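Local coordinates for protein tapirin (Caldicellulosiruptor kristjanssonii, PDB 6N2B) that probably binds cellulose at the cell surface through its beta-helical C-terminal domain, helping this extremely thermophilic bacterium adhere to plant biomass, at residues Ser211-Arg224 with Gly515-Leu529. Residues are numbered along the deposited sequence; the frame is centred on the assembly and turned at random.
Sequences SRGSFLPNYKFTVR and GSTFNINISGAGIEL
The rings of F215 and F518 lie side by side and meet rim to rim, F215 CD1 coming to 3.9 Å from F518 CD2, each atom close to the plane of the other ring. F221 CE1 also comes to the edge of F215. P217 CD sits over the centre of one face of F215, P217 CB rests off-centre on a face of F221, and the backbone N of I520 lies over one face of F518, offset toward the rim. Into the angle between F215 and F221 reaches the I520 side chain, whose CD1 is 3.7 Å from F215 CE1. The F221 ring meets I527 obliquely, CD2 3.6 Å from I527 CB. N218 fits its amide among I520, I522 and I527, while its ND2 donates to Y219 O (2.9 Å) from above the carbonyl plane. With an alanine here, that carbonyl would probably lose its amide donor and the three isoleucines a shared packing partner. Farther along, R224 NE gives E528 OE2 a straight salt bridge in the guanidinium plane (2.8 Å, 166°).

Backbone bonds form two runs, S214-L216 against S516-I520, where S214 OG also accepts from F518 N and I520 N to L216 O is weak, and K220-R224 against I527-L529, with turns at N218-Y219 and S523-A525 between. Parallel strands 221-224 and 526-529 lay an early beta-helix coil against one from near the C-terminal end, neighbours in space, not sequence. Strand 240-250, whose F240 packs on P217 and F221, flanks 221-224; strand 504-508 follows beyond 526-531, and F518 and I527 also rest on 487-489.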
ATOM      1  N   SER A 211      -2.749   9.196   3.348  1.00 13.98           N
ATOM      2  CA  SER A 211      -3.363   9.196   4.671  1.00 15.50           C
ATOM      3  C   SER A 211      -2.364   9.752   5.677  1.00 21.46           C
ATOM      4  O   SER A 211      -1.318   9.138   5.928  1.00 20.15           O
ATOM      5  CB  SER A 211      -3.813   7.793   5.066  1.00 14.72           C
ATOM      6  OG  SER A 211      -4.966   7.419   4.347  1.00 17.90           O
ATOM      7  N   ARG A 212      -2.683  10.919   6.243  1.00 23.65           N
ATOM      8  CA  ARG A 212      -1.831  11.504   7.272  1.00 21.69           C
ATOM      9  C   ARG A 212      -1.819  10.631   8.518  1.00 19.02           C
ATOM     10  O   ARG A 212      -0.770  10.435   9.145  1.00 16.08           O
ATOM     11  CB  ARG A 212      -2.306  12.920   7.597  1.00 25.24           C
ATOM     12  CG  ARG A 212      -1.483  13.627   8.659  1.00 35.29           C
ATOM     13  CD  ARG A 212      -1.655  15.137   8.586  1.00 42.37           C
ATOM     14  NE  ARG A 212      -2.401  15.631   9.740  1.00 59.37           N
ATOM     15  CZ  ARG A 212      -1.897  15.777  10.965  1.00 67.94           C
ATOM     16  NH1 ARG A 212      -0.617  15.495  11.213  1.00 43.33           N
ATOM     17  NH2 ARG A 212      -2.678  16.229  11.942  1.00 79.52           N
ATOM     18  N   GLY A 213      -2.972  10.087   8.881  1.00 18.55           N
ATOM     19  CA  GLY A 213      -3.027   9.118   9.951  1.00 21.34           C
ATOM     20  C   GLY A 213      -3.048   7.709   9.399  1.00 25.90           C
ATOM     21  O   GLY A 213      -2.265   7.371   8.506  1.00 25.12           O
ATOM     22  N   SER A 214      -3.947   6.883   9.918  1.00 27.26           N
ATOM     23  CA  SER A 214      -4.068   5.503   9.492  1.00 24.74           C
ATOM     24  C   SER A 214      -4.943   5.402   8.242  1.00 28.85           C
ATOM     25  O   SER A 214      -5.585   6.369   7.815  1.00 23.96           O
ATOM     26  CB  SER A 214      -4.662   4.659  10.610  1.00 34.02           C
ATOM     27  OG  SER A 214      -6.082   4.717  10.551  1.00 38.15           O
ATOM     28  N   PHE A 215      -4.968   4.199   7.658  1.00 28.15           N
ATOM     29  CA  PHE A 215      -5.721   3.921   6.431  1.00 22.51           C
ATOM     30  C   PHE A 215      -6.297   2.517   6.555  1.00 22.35           C
ATOM     31  O   PHE A 215      -5.579   1.527   6.402  1.00 25.77           O
ATOM     32  CB  PHE A 215      -4.859   4.045   5.187  1.00 15.07           C
ATOM     33  CG  PHE A 215      -5.531   3.553   3.945  1.00 21.10           C
ATOM     34  CD1 PHE A 215      -6.778   4.028   3.582  1.00 23.10           C
ATOM     35  CD2 PHE A 215      -4.918   2.620   3.134  1.00 17.06           C
ATOM     36  CE1 PHE A 215      -7.393   3.579   2.437  1.00 21.04           C
ATOM     37  CE2 PHE A 215      -5.531   2.165   1.992  1.00 16.11           C
ATOM     38  CZ  PHE A 215      -6.769   2.639   1.639  1.00 22.23           C
ATOM     39  N   LEU A 216      -7.592   2.431   6.838  1.00 22.86           N
ATOM     40  CA  LEU A 216      -8.269   1.147   6.987  1.00 25.03           C
ATOM     41  C   LEU A 216      -9.340   1.042   5.917  1.00 25.73           C
ATOM     42  O   LEU A 216     -10.495   1.441   6.141  1.00 24.56           O
ATOM     43  CB  LEU A 216      -8.870   0.997   8.379  1.00 27.54           C
ATOM     44  CG  LEU A 216      -7.864   1.360   9.486  1.00 28.10           C
ATOM     45  CD1 LEU A 216      -8.522   2.023  10.701  1.00 41.07           C
ATOM     46  CD2 LEU A 216      -7.076   0.158   9.876  1.00 31.86           C
ATOM     47  N   PRO A 217      -8.999   0.496   4.752  1.00 25.02           N
ATOM     48  CA  PRO A 217      -9.975   0.387   3.666  1.00 24.94           C
ATOM     49  C   PRO A 217     -11.009  -0.686   3.954  1.00 32.53           C
ATOM     50  O   PRO A 217     -10.844  -1.554   4.820  1.00 25.89           O
ATOM     51  CB  PRO A 217      -9.117   0.009   2.451  1.00 18.91           C
ATOM     52  CG  PRO A 217      -7.987  -0.729   3.013  1.00 19.19           C
ATOM     53  CD  PRO A 217      -7.691  -0.074   4.365  1.00 19.88           C
ATOM     54  N   ASN A 218     -12.092  -0.601   3.199  1.00 23.51           N
ATOM     55  CA  ASN A 218     -13.157  -1.574   3.264  1.00 21.52           C
ATOM     56  C   ASN A 218     -12.741  -2.874   2.587  1.00 24.41           C
ATOM     57  O   ASN A 218     -11.834  -2.921   1.749  1.00 25.85           O
ATOM     58  CB  ASN A 218     -14.397  -1.023   2.567  1.00 20.42           C
ATOM     59  CG  ASN A 218     -14.079  -0.525   1.172  1.00 19.64           C
ATOM     60  OD1 ASN A 218     -13.453   0.509   1.014  1.00 27.65           O
ATOM     61  ND2 ASN A 218     -14.470  -1.285   0.156  1.00 24.56           N
ATOM     62  N   TYR A 219     -13.453  -3.934   2.941  1.00 26.30           N
ATOM     63  CA  TYR A 219     -13.424  -5.171   2.171  1.00 31.98           C
ATOM     64  C   TYR A 219     -13.726  -4.912   0.699  1.00 25.40           C
ATOM     65  O   TYR A 219     -14.675  -4.196   0.368  1.00 28.97           O
ATOM     66  CB  TYR A 219     -14.458  -6.127   2.757  1.00 33.17           C
ATOM     67  CG  TYR A 219     -14.563  -7.457   2.072  1.00 33.19           C
ATOM     68  CD1 TYR A 219     -13.605  -8.440   2.288  1.00 24.15           C
ATOM     69  CD2 TYR A 219     -15.642  -7.745   1.239  1.00 27.03           C
ATOM     70  CE1 TYR A 219     -13.709  -9.664   1.684  1.00 33.73           C
ATOM     71  CE2 TYR A 219     -15.754  -8.967   0.630  1.00 31.10           C
ATOM     72  CZ  TYR A 219     -14.784  -9.932   0.852  1.00 37.05           C
ATOM     73  OH  TYR A 219     -14.876 -11.169   0.243  1.00 34.39           O
ATOM     74  N   LYS A 220     -12.928  -5.518  -0.184  1.00 31.27           N
ATOM     75  CA  LYS A 220     -13.020  -5.295  -1.628  1.00 28.92           C
ATOM     76  C   LYS A 220     -12.625  -3.866  -1.984  1.00 27.07           C
ATOM     77  O   LYS A 220     -13.475  -3.000  -2.213  1.00 29.10           O
ATOM     78  CB  LYS A 220     -14.427  -5.615  -2.143  1.00 29.32           C
ATOM     79  CG  LYS A 220     -14.494  -6.862  -2.979  1.00 44.33           C
ATOM     80  CD  LYS A 220     -14.055  -6.565  -4.423  1.00 56.34           C
ATOM     81  CE  LYS A 220     -14.186  -7.791  -5.341  1.00 62.05           C
ATOM     82  NZ  LYS A 220     -12.925  -8.591  -5.455  1.00 67.04           N
ATOM     83  N   PHE A 221     -11.330  -3.597  -2.008  1.00 27.08           N
ATOM     84  CA  PHE A 221     -10.832  -2.266  -2.319  1.00 25.91           C
ATOM     85  C   PHE A 221      -9.661  -2.450  -3.259  1.00 24.33           C
ATOM     86  O   PHE A 221      -8.684  -3.127  -2.919  1.00 21.94           O
ATOM     87  CB  PHE A 221     -10.408  -1.515  -1.054  1.00 28.18           C
ATOM     88  CG  PHE A 221     -10.051  -0.058  -1.275  1.00 26.01           C
ATOM     89  CD1 PHE A 221      -8.750   0.319  -1.579  1.00 26.53           C
ATOM     90  CD2 PHE A 221     -11.004   0.939  -1.120  1.00 30.52           C
ATOM     91  CE1 PHE A 221      -8.411   1.666  -1.750  1.00 21.44           C
ATOM     92  CE2 PHE A 221     -10.665   2.288  -1.301  1.00 26.85           C
ATOM     93  CZ  PHE A 221      -9.366   2.644  -1.615  1.00 16.18           C
ATOM     94  N   THR A 222      -9.780  -1.894  -4.450  1.00 22.39           N
ATOM     95  CA  THR A 222      -8.712  -1.933  -5.429  1.00 24.33           C
ATOM     96  C   THR A 222      -8.228  -0.512  -5.648  1.00 25.58           C
ATOM     97  O   THR A 222      -9.034   0.390  -5.890  1.00 27.80           O
ATOM     98  CB  THR A 222      -9.185  -2.525  -6.754  1.00 19.35           C
ATOM     99  OG1 THR A 222      -9.607  -3.883  -6.571  1.00 27.83           O
ATOM    100  CG2 THR A 222      -8.070  -2.457  -7.762  1.00 19.03           C
ATOM    101  N   VAL A 223      -6.925  -0.307  -5.544  1.00 19.59           N
ATOM    102  CA  VAL A 223      -6.302   0.907  -6.032  1.00 17.20           C
ATOM    103  C   VAL A 223      -5.456   0.546  -7.249  1.00 20.62           C
ATOM    104  O   VAL A 223      -4.672  -0.414  -7.225  1.00 16.33           O
ATOM    105  CB  VAL A 223      -5.496   1.623  -4.937  1.00 13.79           C
ATOM    106  CG1 VAL A 223      -4.624   0.656  -4.185  1.00 15.49           C
ATOM    107  CG2 VAL A 223      -4.667   2.717  -5.568  1.00 13.66           C
ATOM    108  N   ARG A 224      -5.664   1.286  -8.332  1.00 20.44           N
ATOM    109  CA  ARG A 224      -5.062   1.008  -9.628  1.00 19.56           C
ATOM    110  C   ARG A 224      -4.272   2.250 -10.037  1.00 24.34           C
ATOM    111  O   ARG A 224      -4.858   3.275 -10.415  1.00 16.30           O
ATOM    112  CB  ARG A 224      -6.141   0.647 -10.649  1.00 17.91           C
ATOM    113  CG  ARG A 224      -5.673   0.542 -12.085  1.00 23.01           C
ATOM    114  CD  ARG A 224      -6.859   0.315 -13.043  1.00 29.44           C
ATOM    115  NE  ARG A 224      -7.619  -0.885 -12.688  1.00 35.01           N
ATOM    116  CZ  ARG A 224      -7.415  -2.076 -13.242  1.00 27.89           C
ATOM    117  NH1 ARG A 224      -6.489  -2.198 -14.182  1.00 14.02           N
ATOM    118  NH2 ARG A 224      -8.131  -3.134 -12.862  1.00 27.12           N
ATOM    119  N   GLY A 515      -7.280  12.815   9.176  1.00 18.24           N
ATOM    120  CA  GLY A 515      -7.464  12.446  10.557  1.00 23.59           C
ATOM    121  C   GLY A 515      -6.455  11.423  11.021  1.00 29.68           C
ATOM    122  O   GLY A 515      -5.859  10.695  10.217  1.00 22.35           O
ATOM    123  N   SER A 516      -6.278  11.383  12.349  1.00 27.79           N
ATOM    124  CA  SER A 516      -5.419  10.380  12.975  1.00 28.89           C
ATOM    125  C   SER A 516      -5.800   8.971  12.540  1.00 35.71           C
ATOM    126  O   SER A 516      -4.933   8.133  12.260  1.00 31.46           O
ATOM    127  CB  SER A 516      -5.500  10.499  14.496  1.00 24.57           C
ATOM    128  OG  SER A 516      -5.261  11.836  14.901  1.00 49.41           O
ATOM    129  N   THR A 517      -7.094   8.693  12.481  1.00 34.26           N
ATOM    130  CA  THR A 517      -7.607   7.412  12.038  1.00 29.72           C
ATOM    131  C   THR A 517      -8.541   7.645  10.855  1.00 32.80           C
ATOM    132  O   THR A 517      -9.171   8.701  10.743  1.00 48.95           O
ATOM    133  CB  THR A 517      -8.318   6.709  13.197  1.00 41.77           C
ATOM    134  OG1 THR A 517      -8.304   5.291  12.988  1.00 53.61           O
ATOM    135  CG2 THR A 517      -9.762   7.219  13.351  1.00 47.03           C
ATOM    136  N   PHE A 518      -8.605   6.677   9.944  1.00 41.39           N
ATOM    137  CA  PHE A 518      -9.438   6.827   8.756  1.00 31.80           C
ATOM    138  C   PHE A 518     -10.006   5.484   8.315  1.00 32.17           C
ATOM    139  O   PHE A 518      -9.248   4.536   8.079  1.00 30.45           O
ATOM    140  CB  PHE A 518      -8.662   7.450   7.589  1.00 21.73           C
ATOM    141  CG  PHE A 518      -9.432   7.439   6.321  1.00 27.14           C
ATOM    142  CD1 PHE A 518     -10.535   8.260   6.166  1.00 34.78           C
ATOM    143  CD2 PHE A 518      -9.114   6.566   5.312  1.00 25.39           C
ATOM    144  CE1 PHE A 518     -11.280   8.230   5.004  1.00 32.85           C
ATOM    145  CE2 PHE A 518      -9.844   6.537   4.155  1.00 23.87           C
ATOM    146  CZ  PHE A 518     -10.934   7.361   3.997  1.00 28.03           C
ATOM    147  N   ASN A 519     -11.333   5.419   8.171  1.00 31.29           N
ATOM    148  CA  ASN A 519     -12.033   4.232   7.691  1.00 25.74           C
ATOM    149  C   ASN A 519     -12.848   4.577   6.457  1.00 33.08           C
ATOM    150  O   ASN A 519     -13.586   5.567   6.460  1.00 38.26           O
ATOM    151  CB  ASN A 519     -12.978   3.670   8.753  1.00 25.50           C
ATOM    152  CG  ASN A 519     -12.248   2.950   9.868  1.00 40.47           C
ATOM    153  OD1 ASN A 519     -12.164   1.704   9.880  1.00 33.86           O
ATOM    154  ND2 ASN A 519     -11.716   3.723  10.823  1.00 31.09           N
ATOM    155  N   ILE A 520     -12.728   3.763   5.411  1.00 31.02           N
ATOM    156  CA  ILE A 520     -13.720   3.743   4.343  1.00 24.80           C
ATOM    157  C   ILE A 520     -14.728   2.671   4.697  1.00 24.86           C
ATOM    158  O   ILE A 520     -14.349   1.540   5.020  1.00 33.95           O
ATOM    159  CB  ILE A 520     -13.081   3.455   2.973  1.00 25.25           C
ATOM    160  CG1 ILE A 520     -11.694   4.052   2.909  1.00 25.27           C
ATOM    161  CG2 ILE A 520     -13.939   4.002   1.821  1.00 13.62           C
ATOM    162  CD1 ILE A 520     -11.021   3.801   1.625  1.00 31.47           C
ATOM    163  N   ASN A 521     -16.004   3.024   4.664  1.00 23.31           N
ATOM    164  CA  ASN A 521     -17.077   2.074   4.905  1.00 23.64           C
ATOM    165  C   ASN A 521     -18.053   2.148   3.752  1.00 22.79           C
ATOM    166  O   ASN A 521     -18.335   3.232   3.244  1.00 26.65           O
ATOM    167  CB  ASN A 521     -17.799   2.362   6.204  1.00 27.91           C
ATOM    168  CG  ASN A 521     -16.902   2.193   7.406  1.00 42.17           C
ATOM    169  OD1 ASN A 521     -16.316   1.125   7.610  1.00 42.11           O
ATOM    170  ND2 ASN A 521     -16.785   3.249   8.216  1.00 52.15           N
ATOM    171  N   ILE A 522     -18.563   0.994   3.332  1.00 26.44           N
ATOM    172  CA  ILE A 522     -19.501   0.948   2.224  1.00 25.78           C
ATOM    173  C   ILE A 522     -20.322  -0.316   2.379  1.00 30.89           C
ATOM    174  O   ILE A 522     -19.828  -1.339   2.861  1.00 32.55           O
ATOM    175  CB  ILE A 522     -18.759   1.010   0.867  1.00 20.47           C
ATOM    176  CG1 ILE A 522     -19.735   0.873  -0.294  1.00 22.54           C
ATOM    177  CG2 ILE A 522     -17.734  -0.059   0.801  1.00 18.10           C
ATOM    178  CD1 ILE A 522     -19.100   1.103  -1.651  1.00 26.08           C
ATOM    179  N   SER A 523     -21.587  -0.238   1.978  1.00 32.18           N
ATOM    180  CA  SER A 523     -22.557  -1.310   2.157  1.00 31.00           C
ATOM    181  C   SER A 523     -22.879  -1.932   0.806  1.00 34.28           C
ATOM    182  O   SER A 523     -23.442  -1.262  -0.067  1.00 34.65           O
ATOM    183  CB  SER A 523     -23.825  -0.774   2.809  1.00 28.82           C
ATOM    184  OG  SER A 523     -23.484   0.235   3.743  1.00 32.68           O
ATOM    185  N   GLY A 524     -22.528  -3.206   0.641  1.00 26.74           N
ATOM    186  CA  GLY A 524     -22.937  -3.955  -0.530  1.00 26.61           C
ATOM    187  C   GLY A 524     -22.255  -3.601  -1.833  1.00 31.42           C
ATOM    188  O   GLY A 524     -22.880  -3.730  -2.890  1.00 31.60           O
ATOM    189  N   ALA A 525     -20.991  -3.174  -1.799  1.00 31.72           N
ATOM    190  CA  ALA A 525     -20.254  -2.884  -3.028  1.00 26.02           C
ATOM    191  C   ALA A 525     -18.774  -2.706  -2.711  1.00 24.36           C
ATOM    192  O   ALA A 525     -18.405  -2.355  -1.591  1.00 23.77           O
ATOM    193  CB  ALA A 525     -20.794  -1.632  -3.735  1.00 16.23           C
ATOM    194  N   GLY A 526     -17.935  -2.965  -3.706  1.00 24.57           N
ATOM    195  CA  GLY A 526     -16.525  -2.684  -3.603  1.00 27.71           C
ATOM    196  C   GLY A 526     -16.140  -1.348  -4.226  1.00 30.63           C
ATOM    197  O   GLY A 526     -16.893  -0.748  -4.985  1.00 29.47           O
ATOM    198  N   ILE A 527     -14.949  -0.873  -3.873  1.00 32.22           N
ATOM    199  CA  ILE A 527     -14.387   0.349  -4.435  1.00 24.42           C
ATOM    200  C   ILE A 527     -13.323  -0.038  -5.447  1.00 21.06           C
ATOM    201  O   ILE A 527     -12.480  -0.898  -5.174  1.00 29.19           O
ATOM    202  CB  ILE A 527     -13.778   1.239  -3.341  1.00 18.79           C
ATOM    203  CG1 ILE A 527     -14.733   1.361  -2.157  1.00 22.51           C
ATOM    204  CG2 ILE A 527     -13.384   2.588  -3.915  1.00 14.56           C
ATOM    205  CD1 ILE A 527     -15.784   2.372  -2.324  1.00 20.22           C
ATOM    206  N   GLU A 528     -13.350   0.595  -6.604  1.00 19.27           N
ATOM    207  CA  GLU A 528     -12.261   0.531  -7.566  1.00 16.00           C
ATOM    208  C   GLU A 528     -11.775   1.965  -7.693  1.00 20.48           C
ATOM    209  O   GLU A 528     -12.401   2.765  -8.390  1.00 26.32           O
ATOM    210  CB  GLU A 528     -12.743  -0.039  -8.896  1.00 25.22           C
ATOM    211  CG  GLU A 528     -11.860   0.249 -10.118  1.00 30.88           C
ATOM    212  CD  GLU A 528     -10.916  -0.893 -10.442  1.00 38.90           C
ATOM    213  OE1 GLU A 528     -11.229  -2.052 -10.044  1.00 42.01           O
ATOM    214  OE2 GLU A 528      -9.863  -0.629 -11.082  1.00 30.35           O
ATOM    215  N   LEU A 529     -10.689   2.303  -6.996  1.00 20.53           N
ATOM    216  CA  LEU A 529     -10.116   3.650  -7.033  1.00 17.59           C
ATOM    217  C   LEU A 529      -9.015   3.693  -8.088  1.00 20.45           C
ATOM    218  O   LEU A 529      -7.941   3.112  -7.905  1.00 21.92           O
ATOM    219  CB  LEU A 529      -9.564   4.047  -5.668  1.00 16.50           C
ATOM    220  CG  LEU A 529      -8.675   5.297  -5.644  1.00 15.73           C
ATOM    221  CD1 LEU A 529      -9.485   6.504  -6.031  1.00 18.26           C
ATOM    222  CD2 LEU A 529      -8.081   5.532  -4.281  1.00 15.13           C
TER
HETATM  223  O   HOH W   1      -5.295   9.151   7.767  1.00 23.64           O
HETATM  224  O   HOH W   2     -13.184   0.301   7.266  1.00 24.75           O
HETATM  225  O   HOH W   3     -17.310  -4.405   0.170  1.00 29.77           O